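Local atomic coordinates of glucose-6-phosphate 1-dehydrogenase (Mycobacterium avium, PDB entry 4LGV), a protein that probably catalyses the NADP+-dependent oxidation of glucose 6-phosphate to 6-phosphogluconolactone, the entry step of the pentose phosphate pathway. Residues A[72-82]-A[97-106]; A[377-388]-A[399-410]. All blocks are in the same frame, centred on the assembly; numbering follows the deposited sequence.

Contact 1 of 2, residues A[72-82]-A[97-106]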
# COMPACT_ATOMS: atom_id res chain seq x y z
N ILE A 72 -56.61 16.03 -33.47
CA ILE A 72 -57.54 15.25 -32.67
C ILE A 72 -57.95 16.08 -31.49
O ILE A 72 -57.34 17.11 -31.20
CB ILE A 72 -56.91 13.95 -32.17
CG1 ILE A 72 -55.69 14.24 -31.32
CG2 ILE A 72 -56.56 13.07 -33.37
CD1 ILE A 72 -55.10 13.02 -30.64
N THR A 73 -59.00 15.66 -30.82
CA THR A 73 -59.47 16.34 -29.61
C THR A 73 -58.78 15.73 -28.39
O THR A 73 -58.16 14.68 -28.45
CB THR A 73 -60.97 16.11 -29.43
OG1 THR A 73 -61.20 14.71 -29.23
CG2 THR A 73 -61.79 16.59 -30.68
N LEU A 74 -58.94 16.40 -27.26
CA LEU A 74 -58.51 15.87 -25.97
C LEU A 74 -59.13 14.49 -25.67
O LEU A 74 -58.44 13.59 -25.23
CB LEU A 74 -58.83 16.89 -24.83
CG LEU A 74 -58.40 16.39 -23.42
CD1 LEU A 74 -56.93 16.01 -23.38
CD2 LEU A 74 -58.73 17.45 -22.36
N ASP A 75 -60.42 14.32 -25.91
CA ASP A 75 -61.05 13.01 -25.71
C ASP A 75 -60.40 11.91 -26.51
O ASP A 75 -60.20 10.81 -26.03
CB ASP A 75 -62.55 13.06 -26.05
CG ASP A 75 -63.38 13.82 -24.99
OD1 ASP A 75 -62.86 14.08 -23.87
OD2 ASP A 75 -64.53 14.18 -25.30
N GLN A 76 -60.08 12.20 -27.76
CA GLN A 76 -59.40 11.20 -28.59
C GLN A 76 -58.01 10.86 -28.05
O GLN A 76 -57.58 9.70 -28.05
CB GLN A 76 -59.32 11.68 -30.02
CG GLN A 76 -60.65 11.62 -30.74
CD GLN A 76 -60.66 12.37 -32.09
OE1 GLN A 76 -60.16 13.50 -32.21
NE2 GLN A 76 -61.21 11.74 -33.10
N LEU A 77 -57.34 11.86 -27.53
CA LEU A 77 -56.07 11.62 -26.88
C LEU A 77 -56.21 10.73 -25.65
O LEU A 77 -55.42 9.83 -25.44
CB LEU A 77 -55.39 12.94 -26.52
CG LEU A 77 -54.05 12.80 -25.83
CD1 LEU A 77 -53.05 12.18 -26.77
CD2 LEU A 77 -53.55 14.12 -25.32
N LEU A 78 -57.23 10.97 -24.85
CA LEU A 78 -57.50 10.16 -23.67
C LEU A 78 -57.78 8.71 -24.00
O LEU A 78 -57.30 7.81 -23.29
CB LEU A 78 -58.64 10.74 -22.86
CG LEU A 78 -58.31 12.11 -22.25
CD1 LEU A 78 -59.53 12.61 -21.50
CD2 LEU A 78 -57.11 12.09 -21.31
N ASP A 79 -58.49 8.49 -25.11
CA ASP A 79 -58.70 7.14 -25.58
C ASP A 79 -57.34 6.50 -25.94
O ASP A 79 -57.10 5.35 -25.62
CB ASP A 79 -59.62 7.09 -26.81
CG ASP A 79 -61.07 7.45 -26.48
OD1 ASP A 79 -61.51 7.23 -25.34
OD2 ASP A 79 -61.76 7.97 -27.41
N ARG A 80 -56.50 7.25 -26.62
CA ARG A 80 -55.17 6.76 -26.96
C ARG A 80 -54.36 6.39 -25.72
O ARG A 80 -53.69 5.35 -25.69
CB ARG A 80 -54.40 7.79 -27.76
CG ARG A 80 -54.70 7.74 -29.24
CD ARG A 80 -53.87 8.83 -29.87
NE ARG A 80 -54.00 8.94 -31.30
CZ ARG A 80 -53.12 8.49 -32.20
NH1 ARG A 80 -52.00 7.86 -31.85
NH2 ARG A 80 -53.37 8.68 -33.48
N ALA A 81 -54.43 7.27 -24.73
CA ALA A 81 -53.71 7.03 -23.48
C ALA A 81 -54.20 5.80 -22.73
O ALA A 81 -53.42 4.99 -22.24
CB ALA A 81 -53.84 8.25 -22.61
N ARG A 82 -55.51 5.64 -22.72
CA ARG A 82 -56.16 4.52 -22.07
C ARG A 82 -55.74 3.20 -22.72
O ARG A 82 -55.26 2.28 -22.04
CB ARG A 82 -57.66 4.72 -22.14
CG ARG A 82 -58.44 3.73 -21.32
CD ARG A 82 -59.98 3.85 -21.54
NE ARG A 82 -60.47 5.19 -21.22
CZ ARG A 82 -61.04 5.54 -20.06
NH1 ARG A 82 -61.23 4.65 -19.07
NH2 ARG A 82 -61.48 6.78 -19.90
N PHE A 97 -56.83 6.62 -13.53
CA PHE A 97 -56.77 7.16 -14.89
C PHE A 97 -57.50 8.49 -14.96
O PHE A 97 -57.01 9.44 -15.57
CB PHE A 97 -57.34 6.19 -15.93
CG PHE A 97 -57.31 6.74 -17.31
CD1 PHE A 97 -56.17 6.61 -18.05
CD2 PHE A 97 -58.38 7.48 -17.84
CE1 PHE A 97 -56.07 7.15 -19.31
CE2 PHE A 97 -58.29 8.05 -19.12
CZ PHE A 97 -57.12 7.86 -19.86
N ASP A 98 -58.64 8.58 -14.27
CA ASP A 98 -59.41 9.84 -14.28
C ASP A 98 -58.63 10.99 -13.65
O ASP A 98 -58.73 12.12 -14.13
CB ASP A 98 -60.81 9.71 -13.62
CG ASP A 98 -61.85 9.03 -14.53
OD1 ASP A 98 -61.57 8.81 -15.72
OD2 ASP A 98 -62.97 8.71 -14.02
N ARG A 99 -57.83 10.72 -12.62
CA ARG A 99 -56.96 11.78 -12.04
C ARG A 99 -55.94 12.23 -13.07
O ARG A 99 -55.70 13.40 -13.21
CB ARG A 99 -56.22 11.32 -10.81
CG ARG A 99 -57.07 11.31 -9.54
CD ARG A 99 -56.19 11.44 -8.30
NE ARG A 99 -55.09 10.47 -8.28
CZ ARG A 99 -55.17 9.24 -7.79
NH1 ARG A 99 -56.30 8.76 -7.31
NH2 ARG A 99 -54.07 8.47 -7.77
N LEU A 100 -55.38 11.29 -13.81
CA LEU A 100 -54.40 11.64 -14.82
C LEU A 100 -55.07 12.49 -15.91
O LEU A 100 -54.53 13.50 -16.31
CB LEU A 100 -53.77 10.39 -15.42
CG LEU A 100 -52.82 10.57 -16.62
CD1 LEU A 100 -51.69 11.53 -16.27
CD2 LEU A 100 -52.26 9.21 -17.03
N ALA A 101 -56.22 12.05 -16.40
CA ALA A 101 -56.95 12.78 -17.44
C ALA A 101 -57.26 14.19 -17.00
O ALA A 101 -57.13 15.13 -17.77
CB ALA A 101 -58.22 12.06 -17.78
N GLY A 102 -57.61 14.35 -15.73
CA GLY A 102 -57.85 15.67 -15.14
C GLY A 102 -56.70 16.66 -15.21
O GLY A 102 -56.94 17.87 -15.19
N ARG A 103 -55.46 16.15 -15.30
CA ARG A 103 -54.27 16.99 -15.40
C ARG A 103 -53.88 17.30 -16.86
O ARG A 103 -53.07 18.19 -17.11
CB ARG A 103 -53.07 16.27 -14.82
CG ARG A 103 -53.22 15.92 -13.38
CD ARG A 103 -51.95 15.26 -12.82
NE ARG A 103 -52.30 14.58 -11.60
CZ ARG A 103 -52.60 15.17 -10.44
NH1 ARG A 103 -52.54 16.51 -10.30
NH2 ARG A 103 -52.94 14.41 -9.39
N LEU A 104 -54.43 16.54 -17.79
CA LEU A 104 -53.96 16.55 -19.17
C LEU A 104 -54.71 17.53 -20.05
O LEU A 104 -55.91 17.61 -19.98
CB LEU A 104 -54.11 15.16 -19.73
CG LEU A 104 -53.28 14.77 -20.96
CD1 LEU A 104 -51.78 14.99 -20.76
CD2 LEU A 104 -53.54 13.29 -21.24
N SER A 105 -53.98 18.33 -20.84
CA SER A 105 -54.56 19.08 -21.95
C SER A 105 -53.80 18.74 -23.22
O SER A 105 -52.73 18.13 -23.17
CB SER A 105 -54.57 20.61 -21.68
OG SER A 105 -53.28 21.09 -21.39
N TYR A 106 -54.33 19.15 -24.36
CA TYR A 106 -53.74 18.84 -25.66
C TYR A 106 -53.72 20.03 -26.58
O TYR A 106 -54.68 20.82 -26.67
CB TYR A 106 -54.49 17.72 -26.34
CG TYR A 106 -53.90 17.31 -27.70
CD1 TYR A 106 -52.65 16.74 -27.78
CD2 TYR A 106 -54.60 17.52 -28.89
CE1 TYR A 106 -52.10 16.36 -28.98
CE2 TYR A 106 -54.05 17.16 -30.12
CZ TYR A 106 -52.80 16.54 -30.16
OH TYR A 106 -52.21 16.20 -31.38
O HOH W 1 -62.17 6.88 -17.44

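Contact 2 of 2, residues A[377-388]-A[399-410]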
# COMPACT_ATOMS: atom_id res chain seq x y z
N ARG A 377 -23.22 -7.16 -10.34
CA ARG A 377 -24.34 -7.23 -11.23
C ARG A 377 -25.08 -5.89 -11.19
O ARG A 377 -25.56 -5.47 -10.15
CB ARG A 377 -25.30 -8.39 -10.86
CG ARG A 377 -26.39 -8.57 -11.92
CD ARG A 377 -27.23 -9.84 -11.77
NE ARG A 377 -27.83 -9.92 -10.46
CZ ARG A 377 -27.56 -10.85 -9.56
NH1 ARG A 377 -26.76 -11.87 -9.86
NH2 ARG A 377 -28.13 -10.78 -8.36
N ILE A 378 -25.08 -5.19 -12.32
CA ILE A 378 -25.66 -3.86 -12.45
C ILE A 378 -27.15 -4.01 -12.69
O ILE A 378 -27.94 -3.22 -12.22
CB ILE A 378 -25.04 -3.11 -13.67
CG1 ILE A 378 -23.53 -2.99 -13.53
CG2 ILE A 378 -25.64 -1.73 -13.86
CD1 ILE A 378 -23.06 -2.44 -12.21
N ASP A 379 -27.53 -5.04 -13.45
CA ASP A 379 -28.91 -5.26 -13.87
C ASP A 379 -29.04 -6.70 -14.39
O ASP A 379 -28.08 -7.25 -14.95
CB ASP A 379 -29.28 -4.27 -14.99
CG ASP A 379 -30.72 -4.37 -15.43
OD1 ASP A 379 -31.62 -4.04 -14.62
OD2 ASP A 379 -30.97 -4.79 -16.60
N PRO A 380 -30.18 -7.35 -14.14
CA PRO A 380 -31.19 -6.95 -13.20
C PRO A 380 -30.77 -7.32 -11.82
O PRO A 380 -29.73 -7.94 -11.63
CB PRO A 380 -32.43 -7.80 -13.60
CG PRO A 380 -31.87 -9.05 -14.23
CD PRO A 380 -30.48 -8.66 -14.77
N ASP A 381 -31.60 -6.94 -10.84
CA ASP A 381 -31.46 -7.43 -9.48
C ASP A 381 -30.04 -7.20 -8.99
O ASP A 381 -29.28 -8.14 -8.73
CB ASP A 381 -31.86 -8.90 -9.41
CG ASP A 381 -31.92 -9.42 -8.02
OD1 ASP A 381 -31.85 -8.61 -7.06
OD2 ASP A 381 -32.02 -10.66 -7.87
N PRO A 382 -29.67 -5.93 -8.87
CA PRO A 382 -28.29 -5.57 -8.61
C PRO A 382 -27.72 -6.23 -7.34
O PRO A 382 -28.42 -6.42 -6.34
CB PRO A 382 -28.33 -4.05 -8.49
CG PRO A 382 -29.64 -3.62 -9.07
CD PRO A 382 -30.56 -4.77 -8.92
N GLY A 383 -26.44 -6.54 -7.40
CA GLY A 383 -25.78 -7.14 -6.26
C GLY A 383 -24.28 -7.22 -6.44
O GLY A 383 -23.72 -6.81 -7.45
N MET A 384 -23.63 -7.76 -5.43
CA MET A 384 -22.22 -7.96 -5.48
C MET A 384 -21.89 -9.37 -5.07
O MET A 384 -22.43 -9.90 -4.14
CB MET A 384 -21.50 -6.98 -4.57
CG MET A 384 -20.01 -7.24 -4.61
SD MET A 384 -19.09 -6.35 -3.40
CE MET A 384 -19.90 -6.87 -1.89
N ARG A 385 -20.96 -9.95 -5.80
CA ARG A 385 -20.41 -11.25 -5.42
C ARG A 385 -18.92 -11.14 -5.24
O ARG A 385 -18.22 -10.66 -6.12
CB ARG A 385 -20.76 -12.31 -6.46
CG ARG A 385 -19.85 -13.54 -6.45
CD ARG A 385 -20.28 -14.61 -7.48
NE ARG A 385 -21.43 -15.34 -6.96
CZ ARG A 385 -22.06 -16.33 -7.57
NH1 ARG A 385 -21.70 -16.73 -8.79
NH2 ARG A 385 -23.10 -16.90 -6.97
N LEU A 386 -18.43 -11.57 -4.10
CA LEU A 386 -17.00 -11.72 -3.92
C LEU A 386 -16.65 -13.23 -4.06
O LEU A 386 -17.12 -14.05 -3.28
CB LEU A 386 -16.62 -11.14 -2.57
CG LEU A 386 -15.16 -11.29 -2.12
CD1 LEU A 386 -14.16 -10.60 -3.04
CD2 LEU A 386 -14.99 -10.73 -0.71
N GLN A 387 -15.79 -13.57 -5.02
CA GLN A 387 -15.34 -14.96 -5.21
C GLN A 387 -13.99 -15.21 -4.59
O GLN A 387 -13.01 -14.56 -4.90
CB GLN A 387 -15.21 -15.29 -6.68
CG GLN A 387 -16.51 -15.12 -7.42
CD GLN A 387 -16.45 -15.62 -8.85
OE1 GLN A 387 -15.45 -16.23 -9.25
NE2 GLN A 387 -17.49 -15.34 -9.64
N LEU A 388 -13.97 -16.16 -3.67
CA LEU A 388 -12.77 -16.54 -2.92
C LEU A 388 -12.60 -18.06 -2.99
O LEU A 388 -13.40 -18.73 -3.62
CB LEU A 388 -12.91 -16.14 -1.46
CG LEU A 388 -13.18 -14.68 -1.14
CD1 LEU A 388 -13.26 -14.50 0.38
CD2 LEU A 388 -12.12 -13.76 -1.72
N VAL A 399 -15.73 -20.21 -3.34
CA VAL A 399 -16.63 -19.73 -2.36
C VAL A 399 -17.27 -18.44 -2.94
O VAL A 399 -16.55 -17.54 -3.39
CB VAL A 399 -15.82 -19.50 -1.08
CG1 VAL A 399 -16.47 -18.50 -0.20
CG2 VAL A 399 -15.69 -20.80 -0.35
N HIS A 400 -18.61 -18.38 -2.94
CA HIS A 400 -19.36 -17.24 -3.46
C HIS A 400 -20.03 -16.45 -2.35
O HIS A 400 -20.95 -16.93 -1.73
CB HIS A 400 -20.40 -17.71 -4.46
CG HIS A 400 -19.82 -18.34 -5.70
ND1 HIS A 400 -18.56 -18.04 -6.16
CD2 HIS A 400 -20.34 -19.22 -6.59
CE1 HIS A 400 -18.32 -18.71 -7.27
NE2 HIS A 400 -19.39 -19.42 -7.55
N LEU A 401 -19.52 -15.25 -2.07
CA LEU A 401 -20.03 -14.38 -1.02
C LEU A 401 -20.92 -13.33 -1.67
O LEU A 401 -20.44 -12.32 -2.21
CB LEU A 401 -18.85 -13.69 -0.31
CG LEU A 401 -18.17 -14.39 0.88
CD1 LEU A 401 -18.14 -15.88 0.77
CD2 LEU A 401 -16.74 -13.93 1.14
N ASP A 402 -22.21 -13.59 -1.65
CA ASP A 402 -23.21 -12.83 -2.41
C ASP A 402 -24.03 -11.92 -1.53
O ASP A 402 -24.42 -12.30 -0.42
CB ASP A 402 -24.17 -13.82 -3.09
CG ASP A 402 -23.47 -14.67 -4.13
OD1 ASP A 402 -22.29 -14.39 -4.46
OD2 ASP A 402 -24.10 -15.60 -4.67
N SER A 403 -24.32 -10.73 -2.05
CA SER A 403 -25.25 -9.83 -1.41
C SER A 403 -25.88 -8.91 -2.44
O SER A 403 -25.37 -8.72 -3.54
CB SER A 403 -24.56 -9.01 -0.35
OG SER A 403 -23.56 -8.18 -0.90
N SER A 404 -27.02 -8.37 -2.06
CA SER A 404 -27.79 -7.47 -2.85
C SER A 404 -27.48 -6.02 -2.43
O SER A 404 -27.07 -5.74 -1.32
CB SER A 404 -29.28 -7.74 -2.63
OG SER A 404 -29.58 -8.97 -3.30
N PHE A 405 -27.68 -5.12 -3.37
CA PHE A 405 -27.69 -3.68 -3.10
C PHE A 405 -28.62 -3.03 -4.10
O PHE A 405 -28.94 -3.60 -5.11
CB PHE A 405 -26.27 -3.05 -3.14
CG PHE A 405 -25.65 -3.00 -4.50
CD1 PHE A 405 -25.84 -1.92 -5.32
CD2 PHE A 405 -24.77 -3.95 -4.89
CE1 PHE A 405 -25.22 -1.84 -6.55
CE2 PHE A 405 -24.16 -3.90 -6.13
CZ PHE A 405 -24.40 -2.84 -6.97
N ALA A 406 -29.03 -1.82 -3.81
CA ALA A 406 -29.98 -1.06 -4.61
C ALA A 406 -31.28 -1.85 -4.79
O ALA A 406 -31.70 -2.57 -3.85
CB ALA A 406 -29.35 -0.63 -5.95
N VAL A 407 -31.95 -1.69 -5.93
CA VAL A 407 -33.27 -2.31 -6.19
C VAL A 407 -33.34 -2.74 -7.65
O VAL A 407 -32.66 -2.18 -8.53
CB VAL A 407 -34.47 -1.35 -5.88
CG1 VAL A 407 -34.52 -0.97 -4.40
CG2 VAL A 407 -34.42 -0.09 -6.77
N ASP A 408 -34.21 -3.71 -7.92
CA ASP A 408 -34.34 -4.28 -9.22
C ASP A 408 -35.08 -3.30 -10.18
O ASP A 408 -36.24 -2.91 -9.94
CB ASP A 408 -35.06 -5.61 -9.16
CG ASP A 408 -35.18 -6.25 -10.55
OD1 ASP A 408 -34.34 -5.99 -11.44
OD2 ASP A 408 -36.10 -7.03 -10.74
N LEU A 409 -34.37 -2.93 -11.24
CA LEU A 409 -34.87 -2.06 -12.31
C LEU A 409 -34.83 -2.82 -13.65
O LEU A 409 -34.62 -2.21 -14.70
CB LEU A 409 -34.02 -0.74 -12.40
CG LEU A 409 -34.04 0.16 -11.14
CD1 LEU A 409 -33.00 1.31 -11.22
CD2 LEU A 409 -35.45 0.72 -10.84
N GLY A 410 -35.03 -4.14 -13.62
CA GLY A 410 -35.00 -4.97 -14.82
C GLY A 410 -36.12 -4.67 -15.80
O GLY A 410 -35.87 -4.49 -17.01
O HOH W 2 -29.37 -9.16 -5.81
O HOH W 3 -31.65 -3.57 -12.14
O HOH W 4 -21.49 -9.77 -1.78

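Contact 1 of 2, residues A[72-82]-A[97-106]
Leu78 and Ala101 lie where helix 74-82 passes helix 97-103, their CA atoms 6.8 Å apart; the two axes approach to 11.2 Å and run roughly antiparallel, at 141°. Beyond Arg103 the chain enters strand 104-106, which passes 8.4 Å from the axis of helix 74-82 and brings Tyr106 beside Leu74. Phe97 points from its own helix toward helix 74-82. With its CG trans to the backbone N (chi1 179°), the ring reaches that helix, where Phe97 CZ comes 3.4 Å from Leu78 O and CE1 meets Ala81 CB. The Arg82 guanidinium presents one face to Phe97 CE2, with the two planes 46° apart, too steep for a flat stack. Its NH1 pairs with Asp94, and a water links NH2 to Asp98 OD1. These elements belong to the Rossmann-like nucleotide-binding domain, in which strand 104-108 borders the parallel sheet next to strand 64-68. At the middle of the interface Leu78 CD2 touches both Ala101 CB (3.7 Å) and Leu104 CD2 (3.8 Å). Leu77 CD2 rests against Tyr106 CD1 at 3.7 Å, and its helix face also packs on Phe48 of helix 41-56. Ile72 crosses the tyrosine at about a right angle: Ile72 CG1 lies 3.6 Å from Tyr106 CE2, while Ile72 O comes to the ring edge. Tyr106 OH bonds to Asp70 O, and Thr73 and Gln76 close the helix start with a capping box.

Contact 2 of 2, residues A[377-388]-A[399-410]
Arg385 and Asp402 face each other as a non-hydrogen-bonded pair in the antiparallel hairpin of strands 383-388 and 399-404. Starting from CB, the arginine runs alongside the aspartate: Arg385 CB and CG each lie 3.3 Å from Asp402 OD1, and CD also nears His400 ND1. A bend at chi3 (-77°) then turns the head so that Arg385 NE gives a nearly straight bond to Asp402 OD1 (2.8 Å, 173°) and Arg385 NH2 reaches the syn lone pair of Asp402 OD2 (2.8 Å). This side-on, two-pronged salt bridge holds the guanidinium nearly coplanar with the carboxylate. CZ meanwhile lies over the imidazole of His400, the planes 17° apart and the centres of guanidinium and ring 3.8 Å apart; NH1 continues over CD2 and NE2. The flat cation is thus gripped at its edge and stacked on its face, and Trp481 adds a cation-pi contact.

The other sheet face carries Leu386, Leu388 and Leu401, with Leu388 CD1 3.6 Å from Leu401 CD2. At the end of the hairpin where strand 383-388 begins and strand 399-404 finishes, Pro382 CB lies over one face of the Phe405 ring, and Asp408 OD1 accepts hydrogen bonds from Asp381 N and Gly410 N, which come from opposite faces of its carboxylate, the latter forming an Asx turn.

Strand 395-404 is the outermost of the mixed sheet within this chain, and strand 383-392 separates it from strand 373-379, the next one inward. Met384 and Phe405 pack on Leu206 of helix 200-209; Val399 and Ser403 meet Ser403 and Val399 of a second subunit.

Overall arrangement
Contact 1 precedes contact 2 along the chain, and the two share neither a sheet nor a touching atom: their centres are 41 Å apart and their nearest atoms about 20 Å. Residues 72-82 and 97-106 belong to the parallel sheet and flanking helices of the N-terminal dinucleotide-binding domain, and the centre of contact 1 lies about 30 Å from the centre of the chain. The strands of residues 377-388 and 399-410 belong to the large mixed sheet of the C-terminal domain, where the hairpin meets another subunit of the four-chain assembly. No other protein chain of the assembly touches contact 1. One contact thus packs helices against the border of the nucleotide-binding fold, whereas the other lies at a subunit interface.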